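Local coordinates for protein cephalosporin hydroxylase CMCI (Streptomyces clavuligerus, PDB 2BM8) that probably takes part in cephamycin biosynthesis, perhaps in cephalosporin hydroxylation, as a hexamer with a methyltransferase-like Rossmann fold, at residues M169-A172 with V173-L177; N219-S222 with Q223-R226. The protein carries 3 engineered substitutions. All blocks are in the same frame, centred on the assembly; numbering follows the deposited sequence.

In the fold
Both contacts are local, and they lie in series along the chain with centres 23 Å apart and nearest atoms about 10 Å apart, so neither touches the other. The seven-stranded sheet, in the order 3-2-1-4-5-7-6 familiar from Rossmann-type methyltransferases, relates them. Interaction 1 lies at the end of helix 165-175, a short connection before strand 182-185; interaction 2 meets Glu186 and Asp187 just after that strand, consistent with places near its opposite ends. In relatives, the cofactor pocket lies at the C-terminal ends of the parallel strands, the side of interaction 2; this apo structure has no bound ligand to confirm a role. Each contact also meets a different neighbouring subunit.

Interaction 1. Residues M169-A172 with V173-L177; sequences MKWA and VDHLL
Ala172 O takes two backbone N-H groups at once: Leu177 N at 2.8 Å, nearly straight at 169°, and Leu176 N at 2.9 Å, more bent. The two donors come from opposite faces of the carbonyl plane, and the Leu177 bond spans five residues instead of the four of an alpha-helix. This fits the exit of helix 165-175, since Leu176 is the first residue to leave helical backbone angles. One residue earlier, Trp171 O is also approached twice. His175 N lies 2.8 Å from Trp171 O, and the ring atom His175 ND1 adds a weak, bent bond to the same oxygen. Behind them, Val173 N to Met169 O and Asp174 N to Lys170 O continue the regular helical pattern.

Outside this backbone network the side chains of Trp171, His175 and Leu176 meet. Trp171 has CG opposite its own backbone nitrogen (chi1 175°), which carries the indole toward the helix end, where His175 CB sits over one face, 3.9 Å from the centroid of the five-membered ring, as a CH-pi contact. The imidazole is slid aside, with its plane 28° from the indole and little overlap. Further out, Leu176 CD2 reaches Trp171 CZ3 at 3.4 Å, while Leu177 CG lies 4.1 Å from Ala172 CB. A serine in place of Trp171 would probably leave His175 CB and Leu176 CD2 without their aromatic partner and open a gap beside them.

Phe183 of the next strand packs on Ala172, in the beta-alpha-beta unit 155-185, and Asp174 OD1 is hydrogen-bonded to Tyr4 OH of the second subunit. The chemistry thus implies a helix end where the carbonyls of Trp171 and Ala172 each take two donors from the residues that follow, one of those to Trp171 O weak, with the indole packed against His175 and Leu176.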
# COMPACT_ATOMS: atom_id res chain seq x y z
N MET B 169 2.26 -38.56 0.37
CA MET B 169 2.92 -38.21 1.64
C MET B 169 2.93 -39.37 2.63
O MET B 169 3.93 -39.59 3.29
CB MET B 169 2.24 -37.01 2.31
CG MET B 169 3.19 -35.99 2.91
SD MET B 169 2.37 -34.37 3.01
CE MET B 169 1.98 -34.31 4.72
N LYS B 170 1.80 -40.07 2.74
CA LYS B 170 1.68 -41.23 3.61
C LYS B 170 2.63 -42.33 3.12
O LYS B 170 3.31 -42.98 3.93
CB LYS B 170 0.22 -41.72 3.65
CG LYS B 170 -0.02 -43.19 4.18
CD LYS B 170 -1.44 -43.68 3.83
CE LYS B 170 -1.68 -45.16 4.15
NZ LYS B 170 -2.21 -45.99 3.00
N TRP B 171 2.69 -42.52 1.80
CA TRP B 171 3.61 -43.47 1.21
C TRP B 171 5.07 -43.10 1.52
O TRP B 171 5.86 -43.95 1.93
CB TRP B 171 3.41 -43.61 -0.30
CG TRP B 171 4.45 -44.50 -0.91
CD1 TRP B 171 4.40 -45.87 -1.02
CD2 TRP B 171 5.72 -44.10 -1.41
NE1 TRP B 171 5.56 -46.33 -1.58
CE2 TRP B 171 6.39 -45.27 -1.83
CE3 TRP B 171 6.37 -42.87 -1.56
CZ2 TRP B 171 7.67 -45.25 -2.39
CZ3 TRP B 171 7.64 -42.84 -2.12
CH2 TRP B 171 8.28 -44.02 -2.52
N ALA B 172 5.41 -41.83 1.34
CA ALA B 172 6.80 -41.40 1.51
C ALA B 172 7.23 -41.50 2.96
O ALA B 172 8.36 -41.87 3.23
CB ALA B 172 7.00 -39.98 0.98
N VAL B 173 6.34 -41.19 3.88
CA VAL B 173 6.66 -41.23 5.30
C VAL B 173 6.93 -42.67 5.73
O VAL B 173 7.84 -42.91 6.51
CB VAL B 173 5.51 -40.63 6.18
CG1 VAL B 173 5.51 -41.22 7.58
CG2 VAL B 173 5.61 -39.10 6.24
N ASP B 174 6.14 -43.61 5.22
CA ASP B 174 6.22 -45.01 5.62
C ASP B 174 7.32 -45.78 4.87
O ASP B 174 7.95 -46.67 5.45
CB ASP B 174 4.86 -45.72 5.40
CG ASP B 174 3.75 -45.22 6.35
OD1 ASP B 174 4.05 -44.73 7.47
OD2 ASP B 174 2.53 -45.29 6.06
N HIS B 175 7.57 -45.42 3.61
CA HIS B 175 8.39 -46.23 2.70
C HIS B 175 9.66 -45.54 2.15
O HIS B 175 10.49 -46.20 1.54
CB HIS B 175 7.53 -46.71 1.51
CG HIS B 175 6.36 -47.56 1.90
ND1 HIS B 175 5.06 -47.10 1.91
CD2 HIS B 175 6.30 -48.86 2.32
CE1 HIS B 175 4.25 -48.07 2.32
NE2 HIS B 175 4.98 -49.14 2.57
N LEU B 176 9.81 -44.23 2.37
CA LEU B 176 10.91 -43.48 1.75
C LEU B 176 11.75 -42.62 2.69
O LEU B 176 12.96 -42.77 2.73
CB LEU B 176 10.36 -42.59 0.62
CG LEU B 176 11.40 -42.05 -0.37
CD1 LEU B 176 12.45 -43.09 -0.75
CD2 LEU B 176 10.73 -41.52 -1.62
N LEU B 177 11.12 -41.72 3.43
CA LEU B 177 11.85 -40.71 4.18
C LEU B 177 12.53 -41.28 5.42
O LEU B 177 11.99 -42.15 6.10
CB LEU B 177 10.91 -39.57 4.61
CG LEU B 177 10.02 -38.94 3.53
CD1 LEU B 177 8.97 -38.08 4.18
CD2 LEU B 177 10.81 -38.13 2.51

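Interaction 2. Residues N219-S222 with Q223-R226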
# COMPACT_ATOMS: atom_id res chain seq x y z
N ASN B 219 8.88 -19.62 5.68
CA ASN B 219 8.41 -18.25 5.37
C ASN B 219 9.34 -17.48 4.42
O ASN B 219 9.20 -16.28 4.26
CB ASN B 219 8.16 -17.46 6.66
CG ASN B 219 7.17 -18.15 7.60
OD1 ASN B 219 6.17 -18.73 7.16
ND2 ASN B 219 7.45 -18.10 8.90
N ALA B 220 10.27 -18.16 3.76
CA ALA B 220 11.33 -17.45 3.03
C ALA B 220 11.05 -17.17 1.55
O ALA B 220 11.76 -16.41 0.93
CB ALA B 220 12.66 -18.19 3.19
N SER B 221 10.02 -17.79 0.98
CA SER B 221 9.57 -17.43 -0.37
C SER B 221 8.09 -17.65 -0.58
O SER B 221 7.52 -18.57 -0.01
CB SER B 221 10.37 -18.19 -1.44
OG SER B 221 9.82 -19.48 -1.70
N SER B 222 7.48 -16.82 -1.43
CA SER B 222 6.06 -16.96 -1.75
C SER B 222 5.72 -18.32 -2.39
O SER B 222 4.62 -18.83 -2.18
CB SER B 222 5.58 -15.80 -2.61
OG SER B 222 5.95 -15.94 -3.97
N GLN B 223 6.65 -18.95 -3.10
CA GLN B 223 6.37 -20.27 -3.69
C GLN B 223 6.44 -21.41 -2.66
O GLN B 223 5.70 -22.38 -2.77
CB GLN B 223 7.30 -20.58 -4.87
CG GLN B 223 6.95 -19.84 -6.18
CD GLN B 223 8.03 -19.99 -7.24
OE1 GLN B 223 9.23 -19.92 -6.92
NE2 GLN B 223 7.62 -20.19 -8.52
N LEU B 224 7.32 -21.30 -1.68
CA LEU B 224 7.46 -22.34 -0.67
C LEU B 224 6.66 -22.07 0.60
O LEU B 224 6.64 -22.89 1.50
CB LEU B 224 8.92 -22.48 -0.30
CG LEU B 224 9.85 -22.87 -1.43
CD1 LEU B 224 11.28 -22.76 -0.95
CD2 LEU B 224 9.51 -24.27 -1.91
N ASP B 225 6.02 -20.90 0.66
CA ASP B 225 5.20 -20.44 1.78
C ASP B 225 4.50 -21.57 2.48
O ASP B 225 3.67 -22.26 1.88
CB ASP B 225 4.13 -19.47 1.23
CG ASP B 225 3.43 -18.67 2.31
OD1 ASP B 225 3.65 -18.88 3.52
OD2 ASP B 225 2.62 -17.78 2.04
N ARG B 226 4.83 -21.76 3.76
CA ARG B 226 4.14 -22.70 4.65
C ARG B 226 4.05 -24.15 4.11
O ARG B 226 3.13 -24.87 4.49
CB ARG B 226 2.74 -22.17 4.98
CG ARG B 226 2.70 -20.91 5.83
CD ARG B 226 1.31 -20.26 5.90
NE ARG B 226 1.01 -19.52 4.67
CZ ARG B 226 -0.20 -19.07 4.32
NH1 ARG B 226 -1.26 -19.28 5.08
NH2 ARG B 226 -0.34 -18.42 3.17
O HOH W 1 4.29 -17.08 5.50
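Ser221 receives the backbone of Leu224 through its side chain: Leu224 N points to Ser221 OG at 3.1 Å with an N-H...O angle of 153°. The hydroxyl gets there because chi1 of 85° places OG between the backbone nitrogen and carbonyl carbon. Ser221 O adds weak, bent bonds from Leu224 N and from Asp225 N, the latter at 2.9 Å. With Ser222 and Gln223 both at helical backbone angles, residues 221-224 form a beta turn reinforced by the serine side chain. This is the tight part: Leu224 CG comes to 3.4 Å from Ser221 OG, the leucine side chain lying against the hydroxyl with both residues buried, and Ser221 OG is also hydrogen-bonded to Thr69 OG1.

The other part is looser. Asn219 OD1 and Asp225 OD1 stand 4.4 Å apart, and a water bridges them, 3.0 Å from Asn219 OD1 and 2.8 Å from Asp225 OD1. In a salt bridge, Arg226 grips the Asp225 carboxylate side-on, NE to OD1 at 2.9 Å and NH2 to OD2 at 3.2 Å. The acceptors lie close to the guanidinium plane, whereas the nitrogens meet the carboxylate from 55° out of its own plane. On this side the third subunit closes in, its Pro45 O accepting from Asn219 ND2.

The turn belongs to the connection between the antiparallel neighbours 211-214 and 228-231. Leu224 packs on Thr69, Val72 and Tyr73 of helix 67-80, while Gln223 OE1 is hydrogen-bonded to Thr69 OG1 in that helix and to Asp66 N just before it, NE2 bonds to Leu64 O, and the Gln223 backbone pairs with Asp187, beyond strand 182-185.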